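Local structure of phosphate ABC transporter, periplasmic phosphate-binding protein (Borrelia burgdorferi, 4N13) at residues I90-E104 with G199-T211. The protein binds inorganic phosphate with micromolar affinity as the solute-binding component of the PstSACB ABC transporter, which imports phosphate. Numbering follows the deposited sequence.
Sequences IFITSPEIKITNITE and GLNILSVNSTYPT
N101 and S204 face each other where strand 201-205 changes partners within one lobe of this class II periplasmic-binding-protein fold. Residues 201-202 pair antiparallel with the end of strand 80-93, and 204-205 pair parallel with 101-102. L203 sits at the switch. Its N donates to F91 O at 2.9 Å, almost in line with the carbonyl (C=O...N 164°). Its CD1 packs across T93 CG2 at 3.8 Å, and I102 CG2 borders the same L203 CD1. The N101 side chain runs anti to its backbone N (chi1 -179°), which carries OD1 to the type I' turn 205-208. OD1 accepts S204 OG just before the turn and S207 N within it, each at 2.8 Å, so two bonds grip it. Further along, N206 OD1 takes E104 N at 2.9 Å, at the first turn of helix 104-111. E104 OE1 lies nearly in the N206 amide plane and is met on its anti side, with ND2 well out of the carboxylate plane. The two bonds fix the rotation of this amide. On the antiparallel side, I92 CG2 meets I202 CG1 at 3.9 Å, and helix 192-197 covers both side chains. I90 CG2 presses tightly on P210 CG at 3.5 Å. The F91 ring packs instead on L107 and L111 of helix 104-111. One water joins F91 N to L203 O. A second donates to T100 O and I202 O and accepts from N201 ND2 and Y209 OH. One face of the Y209 ring lies over S204, whose CB is 3.6 Å above the ring centre.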
loop_
_atom_site.group_PDB
_atom_site.type_symbol
_atom_site.label_atom_id
_atom_site.label_comp_id
_atom_site.label_asym_id
_atom_site.label_seq_id
_atom_site.Cartn_x
_atom_site.Cartn_y
_atom_site.Cartn_z
ATOM N N ILE A 90 7.849 -0.318 3.907
ATOM C CA ILE A 90 9.206 0.136 4.136
ATOM C C ILE A 90 10.120 -1.079 4.230
ATOM O O ILE A 90 9.679 -2.194 4.524
ATOM C CB ILE A 90 9.287 0.989 5.423
ATOM C CG1 ILE A 90 9.044 0.145 6.672
ATOM C CG2 ILE A 90 8.269 2.115 5.330
ATOM C CD1 ILE A 90 9.075 0.931 7.987
ATOM N N PHE A 91 11.380 -0.851 3.915
ATOM C CA PHE A 91 12.393 -1.892 3.922
ATOM C C PHE A 91 13.315 -1.725 5.123
ATOM O O PHE A 91 13.832 -0.629 5.385
ATOM C CB PHE A 91 13.158 -1.872 2.606
ATOM C CG PHE A 91 12.362 -2.491 1.493
ATOM C CD1 PHE A 91 12.533 -3.829 1.184
ATOM C CD2 PHE A 91 11.373 -1.790 0.837
ATOM C CE1 PHE A 91 11.773 -4.447 0.193
ATOM C CE2 PHE A 91 10.598 -2.417 -0.159
ATOM C CZ PHE A 91 10.828 -3.731 -0.467
ATOM N N ILE A 92 13.495 -2.812 5.850
ATOM C CA ILE A 92 14.319 -2.829 7.044
ATOM C C ILE A 92 15.471 -3.800 6.860
ATOM O O ILE A 92 15.353 -4.816 6.151
ATOM C CB ILE A 92 13.524 -3.194 8.314
ATOM C CG1 ILE A 92 12.751 -4.496 8.158
ATOM C CG2 ILE A 92 12.562 -2.048 8.656
ATOM C CD1 ILE A 92 12.224 -5.034 9.464
ATOM N N THR A 93 16.604 -3.473 7.484
ATOM C CA THR A 93 17.767 -4.333 7.412
ATOM C C THR A 93 18.342 -4.559 8.781
ATOM O O THR A 93 18.110 -3.803 9.734
ATOM C CB THR A 93 18.884 -3.767 6.497
ATOM O OG1 THR A 93 19.523 -2.662 7.125
ATOM C CG2 THR A 93 18.352 -3.351 5.145
ATOM N N SER A 94 19.160 -5.596 8.875
ATOM C CA SER A 94 19.960 -5.757 10.077
ATOM C C SER A 94 20.969 -4.604 10.209
ATOM O O SER A 94 21.325 -3.973 9.229
ATOM C CB SER A 94 20.612 -7.122 10.088
ATOM O OG SER A 94 21.291 -7.348 8.897
ATOM N N PRO A 95 21.378 -4.293 11.442
ATOM C CA PRO A 95 22.081 -3.020 11.622
ATOM C C PRO A 95 23.564 -3.007 11.255
ATOM O O PRO A 95 24.181 -1.959 11.326
ATOM C CB PRO A 95 21.894 -2.724 13.119
ATOM C CG PRO A 95 21.666 -4.057 13.748
ATOM C CD PRO A 95 20.948 -4.886 12.719
ATOM N N GLU A 96 24.117 -4.162 10.902
ATOM C CA GLU A 96 25.535 -4.243 10.591
ATOM C C GLU A 96 25.809 -3.962 9.118
ATOM O O GLU A 96 26.951 -3.688 8.747
ATOM C CB GLU A 96 26.130 -5.587 11.038
ATOM C CG GLU A 96 26.062 -6.720 10.023
ATOM C CD GLU A 96 24.672 -7.318 9.869
ATOM O OE1 GLU A 96 24.539 -8.557 9.998
ATOM O OE2 GLU A 96 23.719 -6.564 9.584
ATOM N N ILE A 97 24.770 -3.981 8.283
ATOM C CA ILE A 97 24.934 -3.501 6.915
ATOM C C ILE A 97 24.872 -1.976 6.984
ATOM O O ILE A 97 23.910 -1.401 7.499
ATOM C CB ILE A 97 23.892 -4.070 5.888
ATOM C CG1 ILE A 97 22.794 -3.048 5.568
ATOM C CG2 ILE A 97 23.316 -5.404 6.351
ATOM C CD1 ILE A 97 21.845 -3.500 4.473
ATOM N N LYS A 98 25.915 -1.329 6.484
ATOM C CA LYS A 98 26.053 0.111 6.643
ATOM C C LYS A 98 25.310 0.891 5.568
ATOM O O LYS A 98 25.207 2.117 5.644
ATOM C CB LYS A 98 27.528 0.506 6.651
ATOM C CG LYS A 98 28.370 -0.199 5.600
ATOM C CD LYS A 98 29.757 0.425 5.488
ATOM C CE LYS A 98 30.463 0.476 6.838
ATOM N NZ LYS A 98 31.796 1.133 6.752
ATOM N N ILE A 99 24.777 0.188 4.574
ATOM C CA ILE A 99 24.046 0.868 3.501
ATOM C C ILE A 99 22.786 1.493 4.105
ATOM O O ILE A 99 22.106 0.886 4.936
ATOM C CB ILE A 99 23.670 -0.082 2.345
ATOM C CG1 ILE A 99 22.572 -1.045 2.778
ATOM C CG2 ILE A 99 24.886 -0.829 1.803
ATOM C CD1 ILE A 99 21.231 -0.684 2.210
ATOM N N THR A 100 22.505 2.723 3.704
ATOM C CA THR A 100 21.369 3.470 4.232
ATOM C C THR A 100 20.308 3.792 3.183
ATOM O O THR A 100 19.183 4.121 3.532
ATOM C CB THR A 100 21.831 4.797 4.866
ATOM O OG1 THR A 100 22.387 5.648 3.864
ATOM C CG2 THR A 100 22.888 4.543 5.917
ATOM N N ASN A 101 20.684 3.669 1.918
ATOM C CA ASN A 101 19.865 4.061 0.791
ATOM C C ASN A 101 19.951 3.051 -0.335
ATOM O O ASN A 101 20.987 2.417 -0.516
ATOM C CB ASN A 101 20.358 5.401 0.243
ATOM C CG ASN A 101 19.533 5.887 -0.937
ATOM O OD1 ASN A 101 18.335 6.148 -0.810
ATOM N ND2 ASN A 101 20.159 5.979 -2.110
ATOM N N ILE A 102 18.877 2.929 -1.105
ATOM C CA ILE A 102 18.877 2.049 -2.254
ATOM C C ILE A 102 17.933 2.630 -3.293
ATOM O O ILE A 102 16.928 3.250 -2.958
ATOM C CB ILE A 102 18.474 0.606 -1.854
ATOM C CG1 ILE A 102 18.798 -0.371 -2.979
ATOM C CG2 ILE A 102 17.023 0.541 -1.409
ATOM C CD1 ILE A 102 18.911 -1.762 -2.529
ATOM N N THR A 103 18.274 2.477 -4.570
ATOM C CA THR A 103 17.352 2.872 -5.626
ATOM C C THR A 103 16.293 1.782 -5.808
ATOM O O THR A 103 16.525 0.604 -5.479
ATOM C CB THR A 103 18.071 3.060 -6.965
ATOM O OG1 THR A 103 18.701 1.833 -7.328
ATOM C CG2 THR A 103 19.092 4.183 -6.902
ATOM N N GLU A 104 15.148 2.158 -6.368
ATOM C CA GLU A 104 14.120 1.173 -6.668
ATOM C C GLU A 104 14.641 0.068 -7.564
ATOM O O GLU A 104 14.302 -1.095 -7.374
ATOM C CB GLU A 104 12.913 1.834 -7.331
ATOM C CG GLU A 104 11.925 2.447 -6.349
ATOM C CD GLU A 104 10.734 2.978 -7.073
ATOM O OE1 GLU A 104 10.893 4.050 -7.665
ATOM O OE2 GLU A 104 9.669 2.333 -7.059
ATOM N N GLY A 199 15.939 -1.981 17.111
ATOM C CA GLY A 199 17.294 -1.650 16.723
ATOM C C GLY A 199 17.624 -1.920 15.265
ATOM O O GLY A 199 18.796 -2.011 14.902
ATOM N N LEU A 200 16.606 -1.977 14.412
ATOM C CA LEU A 200 16.833 -2.230 12.997
ATOM C C LEU A 200 16.976 -0.922 12.254
ATOM O O LEU A 200 16.865 0.133 12.854
ATOM C CB LEU A 200 15.713 -3.091 12.414
ATOM C CG LEU A 200 15.501 -4.382 13.206
ATOM C CD1 LEU A 200 14.330 -5.164 12.593
ATOM C CD2 LEU A 200 16.766 -5.245 13.288
ATOM N N ASN A 201 17.320 -0.988 10.972
ATOM C CA ASN A 201 17.471 0.203 10.145
ATOM C C ASN A 201 16.454 0.238 9.022
ATOM O O ASN A 201 16.334 -0.724 8.299
ATOM C CB ASN A 201 18.871 0.269 9.534
ATOM C CG ASN A 201 19.218 1.689 9.056
ATOM O OD1 ASN A 201 19.291 2.620 9.856
ATOM N ND2 ASN A 201 19.330 1.867 7.756
ATOM N N ILE A 202 15.762 1.365 8.869
ATOM C CA ILE A 202 14.842 1.577 7.761
ATOM C C ILE A 202 15.591 2.267 6.630
ATOM O O ILE A 202 16.193 3.323 6.826
ATOM C CB ILE A 202 13.670 2.475 8.189
ATOM C CG1 ILE A 202 12.881 1.817 9.327
ATOM C CG2 ILE A 202 12.760 2.759 6.992
ATOM C CD1 ILE A 202 11.962 2.743 10.073
ATOM N N LEU A 203 15.543 1.690 5.438
ATOM C CA LEU A 203 16.219 2.255 4.286
ATOM C C LEU A 203 15.464 3.436 3.701
ATOM O O LEU A 203 14.232 3.435 3.624
ATOM C CB LEU A 203 16.363 1.205 3.182
ATOM C CG LEU A 203 17.285 0.038 3.472
ATOM C CD1 LEU A 203 17.232 -0.973 2.348
ATOM C CD2 LEU A 203 18.717 0.484 3.751
ATOM N N SER A 204 16.201 4.423 3.221
ATOM C CA SER A 204 15.620 5.351 2.252
ATOM C C SER A 204 15.608 4.690 0.881
ATOM O O SER A 204 16.450 3.822 0.576
ATOM C CB SER A 204 16.380 6.688 2.222
ATOM O OG SER A 204 17.739 6.545 1.853
ATOM N N VAL A 205 14.624 5.073 0.074
ATOM C CA VAL A 205 14.459 4.544 -1.277
ATOM C C VAL A 205 14.508 5.734 -2.227
ATOM O O VAL A 205 13.770 6.711 -2.061
ATOM C CB VAL A 205 13.123 3.782 -1.417
ATOM C CG1 VAL A 205 12.930 3.274 -2.841
ATOM C CG2 VAL A 205 13.083 2.619 -0.449
ATOM N N ASN A 206 15.421 5.695 -3.186
ATOM C CA ASN A 206 15.646 6.837 -4.090
ATOM C C ASN A 206 15.914 8.089 -3.242
ATOM O O ASN A 206 15.368 9.161 -3.517
ATOM C CB ASN A 206 14.462 7.108 -5.026
ATOM C CG ASN A 206 14.037 5.914 -5.816
ATOM O OD1 ASN A 206 14.819 5.021 -6.117
ATOM N ND2 ASN A 206 12.788 5.940 -6.243
ATOM N N SER A 207 16.737 7.936 -2.203
ATOM C CA SER A 207 17.134 9.044 -1.337
ATOM C C SER A 207 15.981 9.662 -0.574
ATOM O O SER A 207 16.098 10.775 -0.087
ATOM C CB SER A 207 17.896 10.110 -2.120
ATOM O OG SER A 207 19.107 9.578 -2.613
ATOM N N THR A 208 14.922 8.894 -0.393
ATOM C CA THR A 208 13.709 9.383 0.233
ATOM C C THR A 208 13.290 8.486 1.393
ATOM O O THR A 208 13.080 7.292 1.207
ATOM C CB THR A 208 12.549 9.436 -0.780
ATOM O OG1 THR A 208 12.969 10.094 -1.975
ATOM C CG2 THR A 208 11.332 10.143 -0.189
ATOM N N TYR A 209 13.174 9.059 2.586
ATOM C CA TYR A 209 12.604 8.334 3.701
ATOM C C TYR A 209 11.096 8.391 3.632
ATOM O O TYR A 209 10.536 9.403 3.203
ATOM C CB TYR A 209 13.099 8.904 5.029
ATOM C CG TYR A 209 14.512 8.471 5.324
ATOM C CD1 TYR A 209 14.791 7.170 5.737
ATOM C CD2 TYR A 209 15.575 9.344 5.156
ATOM C CE1 TYR A 209 16.071 6.761 5.980
ATOM C CE2 TYR A 209 16.864 8.947 5.412
ATOM C CZ TYR A 209 17.111 7.650 5.835
ATOM O OH TYR A 209 18.401 7.221 6.102
ATOM N N PRO A 210 10.436 7.300 4.061
ATOM C CA PRO A 210 8.975 7.228 4.050
ATOM C C PRO A 210 8.384 7.997 5.231
ATOM O O PRO A 210 8.500 7.590 6.372
ATOM C CB PRO A 210 8.693 5.717 4.134
ATOM C CG PRO A 210 9.907 5.130 4.778
ATOM C CD PRO A 210 11.060 6.027 4.473
ATOM N N THR A 211 7.784 9.138 4.931
ATOM C CA THR A 211 7.147 10.010 5.913
ATOM C C THR A 211 5.795 10.440 5.364
ATOM O O THR A 211 5.523 10.296 4.178
ATOM C CB THR A 211 7.975 11.283 6.187
ATOM O OG1 THR A 211 7.903 12.157 5.053
ATOM C CG2 THR A 211 9.432 10.929 6.484
HETATM O O HOH W 1 11.970 1.816 3.160
HETATM O O HOH W 2 18.640 4.399 6.143
#